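Local structure of EF-P arginine 32 rhamnosyl-transferase (Pseudomonas putida KT2440, 5NV8) at residues A[236-241]-A[258-263]. The protein belongs to the EarP family of EF-P rhamnosyltransferases, enzymes of the glycosyltransferase class. Sequence-based numbering, arbitrary orientation.
Sequences AGLSQW and LTVQVL
Leu238 and Val260 meet through their branched ends, the leucine reaching out of helix 235-242 and the valine rising from strand 258-263. One methyl of the valine, CG2, faces the whole fork of the leucine: CD2 of Leu238 lies 3.5 Å from CG2 of Val260, and CD1 of Leu238 lies 3.7 Å from the same carbon. Leu238 swings CG opposite its own backbone N (chi1 -159°), which carries both methyls out from the helix, and the two side chains run antiparallel, overlapping flank to flank. Leucine is long enough to bridge the gap between helix and sheet, whereas valine, branched at CB, suits an extended strand and presents a compact surface.

One helical turn on, Trp241 reaches toward the beginning of the strand. CZ3 of Trp241 lies 4.5 Å from CD1 of Leu258, a loose, oblique approach. Tryptophan suits this place because its broad ring offers carbon to the strand while NE1 hydrogen-bonds Asp216 of helix 211-220, which helps fix its rotation; Leu258 supplies a methyl on a long side chain. Leu215 of that helix touches both Leu238 and Trp241. With no hydrogen bond joining the two segments, the contact depends on shape and on burial of Leu238, Val260 and Leu258, the partly exposed tryptophan adding less, where helix packs on the mixed six-stranded sheet.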
loop_
_atom_site.group_PDB
_atom_site.type_symbol
_atom_site.label_atom_id
_atom_site.label_comp_id
_atom_site.label_asym_id
_atom_site.label_seq_id
_atom_site.Cartn_x
_atom_site.Cartn_y
_atom_site.Cartn_z
ATOM N N ALA A 236 1.597 9.304 -16.857
ATOM C CA ALA A 236 2.291 9.502 -18.125
ATOM C C ALA A 236 1.881 8.443 -19.142
ATOM O O ALA A 236 1.389 8.764 -20.230
ATOM C CB ALA A 236 3.805 9.484 -17.904
ATOM N N GLY A 237 2.076 7.168 -18.798
ATOM C CA GLY A 237 1.665 6.095 -19.688
ATOM C C GLY A 237 0.162 5.988 -19.831
ATOM O O GLY A 237 -0.336 5.540 -20.868
ATOM N N LEU A 238 -0.578 6.383 -18.792
ATOM C CA LEU A 238 -2.031 6.464 -18.901
ATOM C C LEU A 238 -2.438 7.411 -20.021
ATOM O O LEU A 238 -3.362 7.120 -20.790
ATOM C CB LEU A 238 -2.624 6.917 -17.569
ATOM C CG LEU A 238 -4.091 6.613 -17.266
ATOM C CD1 LEU A 238 -4.279 5.146 -16.917
ATOM C CD2 LEU A 238 -4.573 7.499 -16.128
ATOM N N SER A 239 -1.749 8.549 -20.136
ATOM C CA SER A 239 -2.048 9.488 -21.209
ATOM C C SER A 239 -1.646 8.922 -22.565
ATOM O O SER A 239 -2.380 9.074 -23.549
ATOM C CB SER A 239 -1.349 10.822 -20.950
ATOM O OG SER A 239 -1.541 11.246 -19.611
ATOM N N GLN A 240 -0.488 8.259 -22.638
ATOM C CA GLN A 240 -0.048 7.655 -23.892
ATOM C C GLN A 240 -0.997 6.563 -24.367
ATOM O O GLN A 240 -1.000 6.234 -25.558
ATOM C CB GLN A 240 1.362 7.082 -23.738
ATOM C CG GLN A 240 2.386 8.061 -23.188
ATOM C CD GLN A 240 3.605 7.364 -22.606
ATOM O OE1 GLN A 240 3.977 6.273 -23.039
ATOM N NE2 GLN A 240 4.230 7.992 -21.615
ATOM N N TRP A 241 -1.798 5.990 -23.466
ATOM C CA TRP A 241 -2.758 4.969 -23.868
ATOM C C TRP A 241 -4.045 5.590 -24.398
ATOM O O TRP A 241 -4.574 5.144 -25.421
ATOM C CB TRP A 241 -3.059 4.036 -22.694
ATOM C CG TRP A 241 -4.014 2.937 -23.047
ATOM C CD1 TRP A 241 -3.718 1.764 -23.680
ATOM C CD2 TRP A 241 -5.425 2.915 -22.802
ATOM N NE1 TRP A 241 -4.856 1.012 -23.839
ATOM C CE2 TRP A 241 -5.918 1.696 -23.309
ATOM C CE3 TRP A 241 -6.319 3.806 -22.199
ATOM C CZ2 TRP A 241 -7.265 1.344 -23.231
ATOM C CZ3 TRP A 241 -7.657 3.456 -22.124
ATOM C CH2 TRP A 241 -8.116 2.236 -22.639
ATOM N N LEU A 258 -14.155 0.740 -19.564
ATOM C CA LEU A 258 -13.234 1.330 -18.602
ATOM C C LEU A 258 -13.436 2.838 -18.553
ATOM O O LEU A 258 -13.444 3.505 -19.594
ATOM C CB LEU A 258 -11.783 0.995 -18.968
ATOM C CG LEU A 258 -10.623 1.459 -18.072
ATOM C CD1 LEU A 258 -10.110 2.849 -18.445
ATOM C CD2 LEU A 258 -11.012 1.403 -16.600
ATOM N N THR A 259 -13.594 3.371 -17.345
ATOM C CA THR A 259 -13.643 4.809 -17.113
ATOM C C THR A 259 -12.451 5.181 -16.241
ATOM O O THR A 259 -12.332 4.705 -15.106
ATOM C CB THR A 259 -14.960 5.226 -16.450
ATOM O OG1 THR A 259 -16.010 5.220 -17.425
ATOM C CG2 THR A 259 -14.842 6.620 -15.870
ATOM N N VAL A 260 -11.560 6.008 -16.776
ATOM C CA VAL A 260 -10.316 6.376 -16.110
ATOM C C VAL A 260 -10.522 7.699 -15.386
ATOM O O VAL A 260 -11.208 8.593 -15.892
ATOM C CB VAL A 260 -9.155 6.452 -17.124
ATOM C CG1 VAL A 260 -9.116 7.797 -17.851
ATOM C CG2 VAL A 260 -7.836 6.173 -16.436
ATOM N N GLN A 261 -9.952 7.819 -14.187
ATOM C CA GLN A 261 -10.096 9.034 -13.393
ATOM C C GLN A 261 -8.799 9.333 -12.659
ATOM O O GLN A 261 -8.206 8.436 -12.053
ATOM C CB GLN A 261 -11.250 8.925 -12.387
ATOM C CG GLN A 261 -11.590 10.257 -11.723
ATOM C CD GLN A 261 -12.887 10.223 -10.931
ATOM O OE1 GLN A 261 -13.382 9.157 -10.565
ATOM N NE2 GLN A 261 -13.442 11.400 -10.660
ATOM N N VAL A 262 -8.382 10.597 -12.702
ATOM C CA VAL A 262 -7.140 11.053 -12.086
ATOM C C VAL A 262 -7.459 11.696 -10.743
ATOM O O VAL A 262 -8.282 12.618 -10.667
ATOM C CB VAL A 262 -6.395 12.038 -13.001
ATOM C CG1 VAL A 262 -4.949 12.185 -12.554
ATOM C CG2 VAL A 262 -6.467 11.576 -14.449
ATOM N N LEU A 263 -6.803 11.222 -9.690
ATOM C CA LEU A 263 -6.995 11.705 -8.331
ATOM C C LEU A 263 -5.828 12.583 -7.888
ATOM O O LEU A 263 -4.717 12.476 -8.416
ATOM C CB LEU A 263 -7.140 10.527 -7.356
ATOM C CG LEU A 263 -8.411 9.679 -7.444
ATOM C CD1 LEU A 263 -8.440 8.659 -6.321
ATOM C CD2 LEU A 263 -9.652 10.561 -7.405
#